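Local coordinates for fucoxanthin chlorophyll a/c-binding protein Lhcq10 (Chaetoceros gracilis, PDB 6L4U) that binds chlorophyll a, chlorophyll c1 and a fucoxanthin-type carotenoid, and probably harvests light for photosynthesis as an antenna subunit within a large multi-chain assembly, at residues Asp42-Ile47 / Phe79-Glu84; Glu152-His157 / Ala166-Ser171. One frame throughout, in Å; residues are numbered along the deposited sequence.

Contact 1: residues Asp42-Ile47 / Phe79-Glu84; sequences DDLIAI and FLRQSE. With CLA (chlorophyll a), chain B.
Arg-81 reaches out from helix 73-102 and lays its side chain along Leu-44 and Ile-47 of the N-terminal helix 42-51. Its CB already points at that helix, and a first torsion of -82° carries CG away from its own carbonyl. There the methylene CG meets CD1 of Leu-44 at 3.7 Å, with CD next in line against the same methyl, the arginine chain and the leucine running antiparallel where they overlap. A bend at chi3 (62°) then turns the guanidinium under Ile-47, whose CD1 sits over the centre of one face, 3.5 Å from Arg-81 CZ. At the tip, Arg-81 NH2 faces OD1 of Asp-43 across 3.9 Å, a long salt bridge with the carboxylate and guanidinium planes almost perpendicular, so attraction between the charges probably counts for more here than a directed bond. In the chlorophyll a/b-binding family, a helix glutamate that holds a chlorophyll also pairs with an arginine of a second membrane helix. Glu-84 fits that pattern: OE1 binds the chlorophyll magnesium at 2.1 Å and is hydrogen-bonded to Arg-211 of helix 196-223, while its extended chain brings CB and CG close to one pyrrole of the macrocycle. The short N-terminal helix borders the same pigment. CG of Leu-44 lies 3.4 Å from the ester carbonyl oxygen O1D, and Leu-44 CD1 touches both Arg-81 CG and the ester methyl CED, 3.7 Å from the latter. On the helix 73-102 side, the chlorophyll methyl CMA rests 3.4 Å from the backbone O of Leu-80.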
ATOM      1  N   ASP Z  42      57.297 -45.031 -74.151  1.00 72.61           N
ATOM      2  CA  ASP Z  42      57.729 -45.961 -75.185  1.00 72.61           C
ATOM      3  C   ASP Z  42      58.751 -45.325 -76.115  1.00 72.61           C
ATOM      4  O   ASP Z  42      59.595 -46.034 -76.678  1.00 72.61           O
ATOM      5  CB  ASP Z  42      56.520 -46.479 -75.967  1.00 72.61           C
ATOM      6  CG  ASP Z  42      55.643 -45.359 -76.507  1.00 72.61           C
ATOM      7  OD1 ASP Z  42      55.889 -44.178 -76.177  1.00 72.61           O
ATOM      8  OD2 ASP Z  42      54.701 -45.664 -77.271  1.00 72.61           O
ATOM      9  N   ASP Z  43      58.724 -43.997 -76.264  1.00 69.53           N
ATOM     10  CA  ASP Z  43      59.663 -43.417 -77.205  1.00 69.53           C
ATOM     11  C   ASP Z  43      60.933 -43.019 -76.449  1.00 69.53           C
ATOM     12  O   ASP Z  43      62.020 -42.997 -77.036  1.00 69.53           O
ATOM     13  CB  ASP Z  43      58.946 -42.289 -77.987  1.00 69.53           C
ATOM     14  CG  ASP Z  43      59.863 -41.412 -78.823  1.00 69.53           C
ATOM     15  OD1 ASP Z  43      59.589 -40.209 -79.006  1.00 69.53           O
ATOM     16  OD2 ASP Z  43      60.833 -41.971 -79.376  1.00 69.53           O
ATOM     17  N   LEU Z  44      60.829 -42.831 -75.124  1.00 70.90           N
ATOM     18  CA  LEU Z  44      62.004 -42.540 -74.302  1.00 70.90           C
ATOM     19  C   LEU Z  44      62.950 -43.733 -74.217  1.00 70.90           C
ATOM     20  O   LEU Z  44      64.173 -43.549 -74.161  1.00 70.90           O
ATOM     21  CB  LEU Z  44      61.579 -42.110 -72.895  1.00 70.90           C
ATOM     22  CG  LEU Z  44      62.699 -41.534 -72.025  1.00 70.90           C
ATOM     23  CD1 LEU Z  44      63.164 -40.216 -72.600  1.00 70.90           C
ATOM     24  CD2 LEU Z  44      62.287 -41.371 -70.579  1.00 70.90           C
ATOM     25  N   ILE Z  45      62.408 -44.955 -74.205  1.00 70.56           N
ATOM     26  CA  ILE Z  45      63.264 -46.133 -74.273  1.00 70.56           C
ATOM     27  C   ILE Z  45      63.909 -46.241 -75.652  1.00 70.56           C
ATOM     28  O   ILE Z  45      65.089 -46.596 -75.779  1.00 70.56           O
ATOM     29  CB  ILE Z  45      62.496 -47.421 -73.896  1.00 70.56           C
ATOM     30  CG1 ILE Z  45      61.974 -47.385 -72.460  1.00 70.56           C
ATOM     31  CG2 ILE Z  45      63.340 -48.664 -74.026  1.00 70.56           C
ATOM     32  CD1 ILE Z  45      60.683 -48.116 -72.253  1.00 70.56           C
ATOM     33  N   ALA Z  46      63.163 -45.886 -76.702  1.00 67.11           N
ATOM     34  CA  ALA Z  46      63.698 -45.944 -78.058  1.00 67.11           C
ATOM     35  C   ALA Z  46      64.746 -44.873 -78.316  1.00 67.11           C
ATOM     36  O   ALA Z  46      65.567 -45.028 -79.225  1.00 67.11           O
ATOM     37  CB  ALA Z  46      62.565 -45.816 -79.076  1.00 67.11           C
ATOM     38  N   ILE Z  47      64.751 -43.803 -77.526  1.00 67.76           N
ATOM     39  CA  ILE Z  47      65.733 -42.752 -77.726  1.00 67.76           C
ATOM     40  C   ILE Z  47      67.044 -43.175 -77.067  1.00 67.76           C
ATOM     41  O   ILE Z  47      68.121 -43.117 -77.669  1.00 67.76           O
ATOM     42  CB  ILE Z  47      65.200 -41.446 -77.115  1.00 67.76           C
ATOM     43  CG1 ILE Z  47      64.353 -40.698 -78.122  1.00 67.76           C
ATOM     44  CG2 ILE Z  47      66.365 -40.463 -76.901  1.00 67.76           C
ATOM     45  CD1 ILE Z  47      63.494 -39.650 -77.467  1.00 67.76           C
ATOM     46  N   PHE Z  79      58.551 -32.993 -69.903  1.00 73.23           N
ATOM     47  CA  PHE Z  79      59.221 -32.039 -69.028  1.00 73.23           C
ATOM     48  C   PHE Z  79      60.628 -32.511 -68.694  1.00 73.23           C
ATOM     49  O   PHE Z  79      61.570 -31.710 -68.679  1.00 73.23           O
ATOM     50  CB  PHE Z  79      58.403 -31.839 -67.746  1.00 73.23           C
ATOM     51  CG  PHE Z  79      58.914 -30.737 -66.855  1.00 73.23           C
ATOM     52  CD1 PHE Z  79      58.451 -29.444 -67.004  1.00 73.23           C
ATOM     53  CD2 PHE Z  79      59.837 -31.001 -65.850  1.00 73.23           C
ATOM     54  CE1 PHE Z  79      58.909 -28.434 -66.187  1.00 73.23           C
ATOM     55  CE2 PHE Z  79      60.306 -29.993 -65.039  1.00 73.23           C
ATOM     56  CZ  PHE Z  79      59.841 -28.712 -65.205  1.00 73.23           C
ATOM     57  N   LEU Z  80      60.782 -33.804 -68.398  1.00 73.25           N
ATOM     58  CA  LEU Z  80      62.095 -34.341 -68.064  1.00 73.25           C
ATOM     59  C   LEU Z  80      63.018 -34.351 -69.272  1.00 73.25           C
ATOM     60  O   LEU Z  80      64.233 -34.174 -69.123  1.00 73.25           O
ATOM     61  CB  LEU Z  80      61.965 -35.754 -67.500  1.00 73.25           C
ATOM     62  CG  LEU Z  80      61.259 -35.933 -66.160  1.00 73.25           C
ATOM     63  CD1 LEU Z  80      61.278 -37.396 -65.759  1.00 73.25           C
ATOM     64  CD2 LEU Z  80      61.906 -35.071 -65.106  1.00 73.25           C
ATOM     65  N   ARG Z  81      62.464 -34.555 -70.467  1.00 70.59           N
ATOM     66  CA  ARG Z  81      63.275 -34.502 -71.676  1.00 70.59           C
ATOM     67  C   ARG Z  81      63.712 -33.079 -71.986  1.00 70.59           C
ATOM     68  O   ARG Z  81      64.857 -32.859 -72.391  1.00 70.59           O
ATOM     69  CB  ARG Z  81      62.503 -35.084 -72.853  1.00 70.59           C
ATOM     70  CG  ARG Z  81      62.533 -36.583 -72.925  1.00 70.59           C
ATOM     71  CD  ARG Z  81      61.800 -37.061 -74.154  1.00 70.59           C
ATOM     72  NE  ARG Z  81      62.433 -36.568 -75.369  1.00 70.59           N
ATOM     73  CZ  ARG Z  81      61.892 -36.651 -76.578  1.00 70.59           C
ATOM     74  NH1 ARG Z  81      62.541 -36.177 -77.630  1.00 70.59           N
ATOM     75  NH2 ARG Z  81      60.704 -37.218 -76.735  1.00 70.59           N
ATOM     76  N   GLN Z  82      62.813 -32.107 -71.805  1.00 72.81           N
ATOM     77  CA  GLN Z  82      63.159 -30.704 -72.023  1.00 72.81           C
ATOM     78  C   GLN Z  82      64.221 -30.252 -71.045  1.00 72.81           C
ATOM     79  O   GLN Z  82      65.122 -29.490 -71.399  1.00 72.81           O
ATOM     80  CB  GLN Z  82      62.011 -29.794 -71.698  1.00 72.81           C
ATOM     81  CG  GLN Z  82      61.797 -28.496 -72.364  1.00 72.81           C
ATOM     82  CD  GLN Z  82      62.676 -27.929 -73.435  1.00 72.81           C
ATOM     83  OE1 GLN Z  82      63.903 -27.861 -73.425  1.00 72.81           O
ATOM     84  NE2 GLN Z  82      61.960 -27.574 -74.488  1.00 72.81           N
ATOM     85  N   SER Z  83      64.062 -30.638 -69.777  1.00 77.59           N
ATOM     86  CA  SER Z  83      64.971 -30.177 -68.741  1.00 77.59           C
ATOM     87  C   SER Z  83      66.343 -30.810 -68.888  1.00 77.59           C
ATOM     88  O   SER Z  83      67.346 -30.180 -68.550  1.00 77.59           O
ATOM     89  CB  SER Z  83      64.399 -30.478 -67.358  1.00 77.59           C
ATOM     90  OG  SER Z  83      65.324 -30.125 -66.347  1.00 77.59           O
ATOM     91  N   GLU Z  84      66.407 -32.044 -69.392  1.00 79.77           N
ATOM     92  CA  GLU Z  84      67.700 -32.664 -69.658  1.00 79.77           C
ATOM     93  C   GLU Z  84      68.382 -32.012 -70.851  1.00 79.77           C
ATOM     94  O   GLU Z  84      69.593 -31.763 -70.822  1.00 79.77           O
ATOM     95  CB  GLU Z  84      67.529 -34.160 -69.906  1.00 79.77           C
ATOM     96  CG  GLU Z  84      68.831 -34.878 -70.216  1.00 79.77           C
ATOM     97  CD  GLU Z  84      68.653 -36.368 -70.373  1.00 79.77           C
ATOM     98  OE1 GLU Z  84      69.401 -37.123 -69.723  1.00 79.77           O
ATOM     99  OE2 GLU Z  84      67.768 -36.785 -71.148  1.00 79.77           O
TER
HETATM  100 MG   CLA B 302      69.661 -38.083 -67.840  1.00 83.37          MG
HETATM  101  CHA CLA B 302      67.915 -40.893 -68.856  1.00 83.37           C
HETATM  102  CHB CLA B 302      66.705 -36.582 -67.215  1.00 83.37           C
HETATM  103  CHC CLA B 302      71.416 -35.501 -66.532  1.00 83.37           C
HETATM  104  CHD CLA B 302      72.775 -40.053 -68.124  1.00 83.37           C
HETATM  105  NA  CLA B 302      67.669 -38.634 -67.966  1.00 83.37           N
HETATM  106  C1A CLA B 302      67.118 -39.699 -68.418  1.00 83.37           C
HETATM  107  C2A CLA B 302      65.607 -39.711 -68.442  1.00 83.37           C
HETATM  108  C3A CLA B 302      65.277 -38.313 -67.974  1.00 83.37           C
HETATM  109  C4A CLA B 302      66.653 -37.812 -67.703  1.00 83.37           C
HETATM  110  CMA CLA B 302      64.736 -37.529 -69.159  1.00 83.37           C
HETATM  111  CAA CLA B 302      64.994 -40.684 -67.408  1.00 83.37           C
HETATM  112  CBA CLA B 302      65.080 -40.330 -65.915  1.00 83.37           C
HETATM  113  CGA CLA B 302      66.470 -40.506 -65.340  1.00 83.37           C
HETATM  114  O1A CLA B 302      66.978 -41.606 -65.240  1.00 83.37           O
HETATM  115  O2A CLA B 302      67.263 -39.357 -64.946  1.00 83.37           O
HETATM  116  NB  CLA B 302      69.124 -36.317 -66.971  1.00 83.37           N
HETATM  117  C1B CLA B 302      67.899 -35.818 -66.863  1.00 83.37           C
HETATM  118  C2B CLA B 302      67.812 -34.424 -66.369  1.00 83.37           C
HETATM  119  C3B CLA B 302      69.239 -34.102 -66.171  1.00 83.37           C
HETATM  120  C4B CLA B 302      69.952 -35.350 -66.566  1.00 83.37           C
HETATM  121  CMB CLA B 302      66.600 -33.566 -66.137  1.00 83.37           C
HETATM  122  CAB CLA B 302      69.822 -32.834 -65.675  1.00 83.37           C
HETATM  123  CBB CLA B 302      70.355 -32.765 -64.476  1.00 83.37           C
HETATM  124  NC  CLA B 302      71.659 -37.864 -67.403  1.00 83.37           N
HETATM  125  C1C CLA B 302      72.168 -36.715 -66.913  1.00 83.37           C
HETATM  126  C2C CLA B 302      73.645 -36.718 -66.758  1.00 83.37           C
HETATM  127  C3C CLA B 302      74.034 -38.058 -67.228  1.00 83.37           C
HETATM  128  C4C CLA B 302      72.734 -38.670 -67.599  1.00 83.37           C
HETATM  129  CMC CLA B 302      74.549 -35.634 -66.249  1.00 83.37           C
HETATM  130  CAC CLA B 302      75.416 -38.654 -67.301  1.00 83.37           C
HETATM  131  CBC CLA B 302      75.624 -39.370 -65.984  1.00 83.37           C
HETATM  132  ND  CLA B 302      70.287 -39.966 -68.284  1.00 83.37           N
HETATM  133  C1D CLA B 302      71.512 -40.685 -68.500  1.00 83.37           C
HETATM  134  C2D CLA B 302      71.365 -42.035 -69.101  1.00 83.37           C
HETATM  135  C3D CLA B 302      69.891 -42.088 -69.247  1.00 83.37           C
HETATM  136  C4D CLA B 302      69.381 -40.894 -68.769  1.00 83.37           C
HETATM  137  CMD CLA B 302      72.259 -43.164 -69.525  1.00 83.37           C
HETATM  138  CAD CLA B 302      68.758 -42.932 -69.695  1.00 83.37           C
HETATM  139  OBD CLA B 302      68.851 -44.106 -70.206  1.00 83.37           O
HETATM  140  CBD CLA B 302      67.504 -42.182 -69.488  1.00 83.37           C
HETATM  141  CGD CLA B 302      66.907 -41.907 -70.837  1.00 83.37           C
HETATM  142  O1D CLA B 302      65.834 -42.398 -71.139  1.00 83.37           O
HETATM  143  O2D CLA B 302      67.573 -41.045 -71.799  1.00 83.37           O
HETATM  144  CED CLA B 302      66.854 -40.607 -72.952  1.00 83.37           C
HETATM  145  C1  CLA B 302      67.324 -38.916 -63.592  1.00 83.37           C
HETATM  146  C2  CLA B 302      67.599 -37.435 -63.638  1.00 83.37           C
HETATM  147  C3  CLA B 302      67.900 -36.695 -62.561  1.00 83.37           C
HETATM  148  C4  CLA B 302      68.164 -35.235 -62.766  1.00 83.37           C
HETATM  149  C5  CLA B 302      67.950 -37.305 -61.180  1.00 83.37           C
HETATM  150  C6  CLA B 302      68.248 -36.305 -60.067  1.00 83.37           C
HETATM  151  C7  CLA B 302      69.265 -36.915 -59.113  1.00 83.37           C
HETATM  152  C8  CLA B 302      69.761 -35.931 -58.062  1.00 83.37           C
HETATM  153  C9  CLA B 302      70.999 -36.509 -57.383  1.00 83.37           C
HETATM  154  C10 CLA B 302      68.628 -35.644 -57.081  1.00 83.37           C
HETATM  155  C11 CLA B 302      69.085 -34.978 -55.785  1.00 83.37           C
HETATM  156  C12 CLA B 302      69.394 -33.496 -55.957  1.00 83.37           C
HETATM  157  C13 CLA B 302      68.565 -32.667 -54.988  1.00 83.37           C
HETATM  158  C14 CLA B 302      67.141 -32.547 -55.514  1.00 83.37           C
HETATM  159  C15 CLA B 302      69.232 -31.308 -54.796  1.00 83.37           C
HETATM  160  C16 CLA B 302      68.539 -30.401 -53.783  1.00 83.37           C
HETATM  161  C17 CLA B 302      68.023 -29.129 -54.454  1.00 83.37           C
HETATM  162  C18 CLA B 302      68.470 -27.859 -53.740  1.00 83.37           C
HETATM  163  C19 CLA B 302      67.940 -26.625 -54.459  1.00 83.37           C
HETATM  164  C20 CLA B 302      69.986 -27.794 -53.612  1.00 83.37           C

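Contact 2: residues Glu152-His157 / Ala166-Ser171; sequences EAAGKH and AFPNFS. With KC1 (Chlorophyll c1), chain C.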
ATOM      1  N   GLU Z 152      58.172 -21.392 -73.955  1.00 74.92           N
ATOM      2  CA  GLU Z 152      56.964 -21.853 -73.287  1.00 74.92           C
ATOM      3  C   GLU Z 152      55.691 -21.390 -73.981  1.00 74.92           C
ATOM      4  O   GLU Z 152      54.753 -22.178 -74.137  1.00 74.92           O
ATOM      5  CB  GLU Z 152      56.945 -21.357 -71.845  1.00 74.92           C
ATOM      6  CG  GLU Z 152      58.016 -21.933 -70.968  1.00 74.92           C
ATOM      7  CD  GLU Z 152      57.630 -23.263 -70.379  1.00 74.92           C
ATOM      8  OE1 GLU Z 152      56.437 -23.465 -70.075  1.00 74.92           O
ATOM      9  OE2 GLU Z 152      58.527 -24.110 -70.218  1.00 74.92           O
ATOM     10  N   ALA Z 153      55.636 -20.122 -74.389  1.00 68.87           N
ATOM     11  CA  ALA Z 153      54.393 -19.549 -74.892  1.00 68.87           C
ATOM     12  C   ALA Z 153      54.117 -19.948 -76.332  1.00 68.87           C
ATOM     13  O   ALA Z 153      52.971 -20.238 -76.690  1.00 68.87           O
ATOM     14  CB  ALA Z 153      54.435 -18.027 -74.786  1.00 68.87           C
ATOM     15  N   ALA Z 154      55.150 -19.970 -77.167  1.00 64.32           N
ATOM     16  CA  ALA Z 154      54.953 -20.068 -78.606  1.00 64.32           C
ATOM     17  C   ALA Z 154      54.669 -21.494 -79.058  1.00 64.32           C
ATOM     18  O   ALA Z 154      54.392 -22.370 -78.231  1.00 64.32           O
ATOM     19  CB  ALA Z 154      56.158 -19.497 -79.347  1.00 64.32           C
ATOM     20  N   GLY Z 155      54.817 -21.721 -80.365  1.00 61.96           N
ATOM     21  CA  GLY Z 155      54.078 -22.667 -81.183  1.00 61.96           C
ATOM     22  C   GLY Z 155      53.593 -23.972 -80.602  1.00 61.96           C
ATOM     23  O   GLY Z 155      52.380 -24.223 -80.689  1.00 61.96           O
ATOM     24  N   LYS Z 156      54.479 -24.784 -79.998  1.00 65.57           N
ATOM     25  CA  LYS Z 156      53.928 -25.942 -79.322  1.00 65.57           C
ATOM     26  C   LYS Z 156      54.845 -26.407 -78.205  1.00 65.57           C
ATOM     27  O   LYS Z 156      56.068 -26.247 -78.265  1.00 65.57           O
ATOM     28  CB  LYS Z 156      53.572 -27.017 -80.339  1.00 65.57           C
ATOM     29  CG  LYS Z 156      53.532 -28.392 -80.112  1.00 65.57           C
ATOM     30  CD  LYS Z 156      52.006 -28.407 -80.386  1.00 65.57           C
ATOM     31  CE  LYS Z 156      51.134 -29.289 -79.572  1.00 65.57           C
ATOM     32  NZ  LYS Z 156      51.097 -30.418 -80.565  1.00 65.57           N
ATOM     33  N   HIS Z 157      54.217 -26.913 -77.152  1.00 74.30           N
ATOM     34  CA  HIS Z 157      54.853 -27.105 -75.863  1.00 74.30           C
ATOM     35  C   HIS Z 157      55.232 -28.560 -75.652  1.00 74.30           C
ATOM     36  O   HIS Z 157      54.580 -29.479 -76.151  1.00 74.30           O
ATOM     37  CB  HIS Z 157      53.931 -26.646 -74.738  1.00 74.30           C
ATOM     38  CG  HIS Z 157      54.639 -26.380 -73.448  1.00 74.30           C
ATOM     39  ND1 HIS Z 157      54.640 -27.278 -72.404  1.00 74.30           N
ATOM     40  CD2 HIS Z 157      55.336 -25.302 -73.021  1.00 74.30           C
ATOM     41  CE1 HIS Z 157      55.325 -26.772 -71.393  1.00 74.30           C
ATOM     42  NE2 HIS Z 157      55.756 -25.573 -71.741  1.00 74.30           N
ATOM     43  N   ALA Z 166      62.987 -28.109 -79.206  1.00 68.21           N
ATOM     44  CA  ALA Z 166      62.694 -27.384 -80.437  1.00 68.21           C
ATOM     45  C   ALA Z 166      62.311 -25.957 -80.090  1.00 68.21           C
ATOM     46  O   ALA Z 166      61.194 -25.694 -79.640  1.00 68.21           O
ATOM     47  CB  ALA Z 166      61.580 -28.078 -81.210  1.00 68.21           C
ATOM     48  N   PHE Z 167      63.237 -25.033 -80.282  1.00 71.60           N
ATOM     49  CA  PHE Z 167      62.933 -23.634 -80.042  1.00 71.60           C
ATOM     50  C   PHE Z 167      62.029 -23.118 -81.152  1.00 71.60           C
ATOM     51  O   PHE Z 167      62.350 -23.287 -82.335  1.00 71.60           O
ATOM     52  CB  PHE Z 167      64.198 -22.795 -79.971  1.00 71.60           C
ATOM     53  CG  PHE Z 167      64.063 -21.574 -79.120  1.00 71.60           C
ATOM     54  CD1 PHE Z 167      63.656 -20.371 -79.670  1.00 71.60           C
ATOM     55  CD2 PHE Z 167      64.338 -21.628 -77.765  1.00 71.60           C
ATOM     56  CE1 PHE Z 167      63.528 -19.242 -78.884  1.00 71.60           C
ATOM     57  CE2 PHE Z 167      64.213 -20.505 -76.976  1.00 71.60           C
ATOM     58  CZ  PHE Z 167      63.808 -19.311 -77.536  1.00 71.60           C
ATOM     59  N   PRO Z 168      60.889 -22.522 -80.818  1.00 71.80           N
ATOM     60  CA  PRO Z 168      60.019 -21.954 -81.853  1.00 71.80           C
ATOM     61  C   PRO Z 168      60.671 -20.750 -82.505  1.00 71.80           C
ATOM     62  O   PRO Z 168      61.329 -19.944 -81.842  1.00 71.80           O
ATOM     63  CB  PRO Z 168      58.762 -21.557 -81.075  1.00 71.80           C
ATOM     64  CG  PRO Z 168      59.229 -21.422 -79.655  1.00 71.80           C
ATOM     65  CD  PRO Z 168      60.298 -22.430 -79.474  1.00 71.80           C
ATOM     66  N   ASN Z 169      60.523 -20.651 -83.823  1.00 75.23           N
ATOM     67  CA  ASN Z 169      61.067 -19.485 -84.497  1.00 75.23           C
ATOM     68  C   ASN Z 169      60.324 -18.184 -84.259  1.00 75.23           C
ATOM     69  O   ASN Z 169      59.110 -18.145 -84.050  1.00 75.23           O
ATOM     70  CB  ASN Z 169      61.330 -19.678 -85.995  1.00 75.23           C
ATOM     71  CG  ASN Z 169      61.796 -21.058 -86.390  1.00 75.23           C
ATOM     72  OD1 ASN Z 169      61.104 -22.063 -86.439  1.00 75.23           O
ATOM     73  ND2 ASN Z 169      63.122 -21.110 -86.478  1.00 75.23           N
ATOM     74  N   PHE Z 170      61.115 -17.106 -84.254  1.00 75.36           N
ATOM     75  CA  PHE Z 170      60.622 -15.762 -83.990  1.00 75.36           C
ATOM     76  C   PHE Z 170      59.773 -15.218 -85.128  1.00 75.36           C
ATOM     77  O   PHE Z 170      58.974 -14.307 -84.896  1.00 75.36           O
ATOM     78  CB  PHE Z 170      61.792 -14.811 -83.743  1.00 75.36           C
ATOM     79  CG  PHE Z 170      62.463 -14.991 -82.415  1.00 75.36           C
ATOM     80  CD1 PHE Z 170      61.733 -15.349 -81.294  1.00 75.36           C
ATOM     81  CD2 PHE Z 170      63.829 -14.787 -82.285  1.00 75.36           C
ATOM     82  CE1 PHE Z 170      62.355 -15.512 -80.068  1.00 75.36           C
ATOM     83  CE2 PHE Z 170      64.457 -14.948 -81.064  1.00 75.36           C
ATOM     84  CZ  PHE Z 170      63.720 -15.310 -79.955  1.00 75.36           C
ATOM     85  N   SER Z 171      59.968 -15.717 -86.358  1.00 71.06           N
ATOM     86  CA  SER Z 171      59.111 -15.357 -87.490  1.00 71.06           C
ATOM     87  C   SER Z 171      57.646 -15.663 -87.291  1.00 71.06           C
ATOM     88  O   SER Z 171      56.798 -14.932 -87.819  1.00 71.06           O
ATOM     89  CB  SER Z 171      59.541 -16.062 -88.768  1.00 71.06           C
ATOM     90  OG  SER Z 171      59.251 -15.280 -89.902  1.00 71.06           O
TER
HETATM   91  NB  KC1 C 311      55.594 -24.494 -67.058  1.00 73.80           N
HETATM   92  ND  KC1 C 311      54.454 -21.365 -69.355  1.00 73.80           N
HETATM   93  C1A KC1 C 311      52.719 -23.943 -70.098  1.00 73.80           C
HETATM   94  C1B KC1 C 311      54.998 -25.673 -66.919  1.00 73.80           C
HETATM   95  C1C KC1 C 311      57.061 -21.887 -66.394  1.00 73.80           C
HETATM   96  C1D KC1 C 311      54.815 -19.987 -69.519  1.00 73.80           C
HETATM   97  C2A KC1 C 311      51.795 -25.103 -70.453  1.00 73.80           C
HETATM   98  C2B KC1 C 311      55.395 -26.447 -65.714  1.00 73.80           C
HETATM   99  C2C KC1 C 311      57.625 -20.692 -65.712  1.00 73.80           C
HETATM  100  C2D KC1 C 311      54.087 -19.253 -70.574  1.00 73.80           C
HETATM  101  C3A KC1 C 311      52.287 -26.204 -69.526  1.00 73.80           C
HETATM  102  C3B KC1 C 311      56.394 -25.551 -65.105  1.00 73.80           C
HETATM  103  C3C KC1 C 311      57.189 -19.581 -66.572  1.00 73.80           C
HETATM  104  C3D KC1 C 311      53.194 -20.329 -71.059  1.00 73.80           C
HETATM  105  C4A KC1 C 311      53.338 -25.441 -68.789  1.00 73.80           C
HETATM  106  C4B KC1 C 311      56.439 -24.387 -66.029  1.00 73.80           C
HETATM  107  C4C KC1 C 311      56.440 -20.278 -67.643  1.00 73.80           C
HETATM  108  C4D KC1 C 311      53.475 -21.475 -70.330  1.00 73.80           C
HETATM  109  CAA KC1 C 311      51.719 -25.631 -71.883  1.00 73.80           C
HETATM  110  CAB KC1 C 311      57.170 -25.790 -63.867  1.00 73.80           C
HETATM  111  CAC KC1 C 311      57.448 -18.103 -66.418  1.00 73.80           C
HETATM  112  CAD KC1 C 311      52.134 -20.651 -72.035  1.00 73.80           C
HETATM  113  CBA KC1 C 311      50.327 -26.190 -72.151  1.00 73.80           C
HETATM  114  CBB KC1 C 311      58.482 -25.831 -63.867  1.00 73.80           C
HETATM  115  CBC KC1 C 311      56.325 -17.564 -65.558  1.00 73.80           C
HETATM  116  CBD KC1 C 311      51.756 -22.062 -71.862  1.00 73.80           C
HETATM  117  CED KC1 C 311      47.971 -22.360 -72.411  1.00 73.80           C
HETATM  118  CGA KC1 C 311      49.680 -25.455 -73.299  1.00 73.80           C
HETATM  119  CGD KC1 C 311      50.298 -22.123 -71.546  1.00 73.80           C
HETATM  120  CHA KC1 C 311      52.611 -22.589 -70.755  1.00 73.80           C
HETATM  121  CHB KC1 C 311      53.964 -26.142 -67.844  1.00 73.80           C
HETATM  122  CHC KC1 C 311      57.299 -23.218 -65.810  1.00 73.80           C
HETATM  123  CHD KC1 C 311      55.862 -19.410 -68.685  1.00 73.80           C
HETATM  124  CMA KC1 C 311      51.197 -26.626 -68.546  1.00 73.80           C
HETATM  125  CMB KC1 C 311      54.935 -27.785 -65.208  1.00 73.80           C
HETATM  126  CMC KC1 C 311      58.429 -20.595 -64.445  1.00 73.80           C
HETATM  127  CMD KC1 C 311      54.086 -17.861 -71.123  1.00 73.80           C
HETATM  128  NA  KC1 C 311      53.533 -24.159 -69.121  1.00 73.80           N
HETATM  129  NC  KC1 C 311      56.359 -21.627 -67.515  1.00 73.80           N
HETATM  130  O1A KC1 C 311      48.508 -25.651 -73.574  1.00 73.80           O
HETATM  131  O1D KC1 C 311      49.918 -22.304 -70.406  1.00 73.80           O
HETATM  132  O2A KC1 C 311      50.445 -24.504 -74.089  1.00 73.80           O
HETATM  133  O2D KC1 C 311      49.330 -21.987 -72.620  1.00 73.80           O
HETATM  134  OBD KC1 C 311      51.623 -19.837 -72.882  1.00 73.80           O
HETATM  135 MG   KC1 C 311      55.123 -23.029 -68.395  1.00 73.80          MG
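The pyrrolidine ring of Pro-168 packs on Ala-154, while the imidazole of His-157 turns to the pigment: CAA of chlorophyll c1 lies over one of its faces, 3.3 Å above the plane and displaced toward the rim, and CA of Glu-152 is at its edge. The His-157 side chain turns CG away from its own backbone N (chi1 -161°), bringing the imidazole back to the end of helix 137-153, where NE2 donates to OE1 of Glu-152 at 2.8 Å. This bond meets the oxygen from above the carboxylate plane, 60° out of it. OE1 thus both binds the magnesium, at 2.2 Å, and accepts from the imidazole, whose ND1 is in turn hydrogen-bonded to the backbone N of Met-159. His-157 is therefore a second-shell residue that fixes the glutamate ligand and packs on the macrocycle. Replacing the imidazole with the bare methyl of an alanine would probably leave OE1 without its donor, the carboxylate freer to turn, and a gap beside CAA. Across the contact, the methyl of Ala-154, the first residue to leave helical geometry, meets Pro-168 CG at 3.6 Å, and Pro-168 CB approaches Gly-155 N at 4.0 Å; no hydrogen bond joins the segments. The returning loop 166-171 folds back along helix 137-153: Pro-168 also touches Phe-150, Phe-167 rests on Leu-147 and Ser-151, and the Phe-170 ring meets that of Phe-150 edge-to-face.

The two contacts follow one another along the chain, contact 1 first, with centres 19 Å apart and about 5 Å between their nearest atoms. They share no helix: contact 1 joins helices 42-51 and 73-102, whereas contact 2 folds the loop after helix 137-153 back onto that helix's end. Pigments bridge them instead. Phe-79 helps line the chlorophyll c1 pocket that holds Glu-152 and His-157, and one further chlorophyll a pocket takes in Phe-79, Gln-82 and Ser-83 together with Glu-152. Each contact also borders a magnesium ligated by a glutamate, an arrangement consistent with closely spaced antenna pigments held between helices.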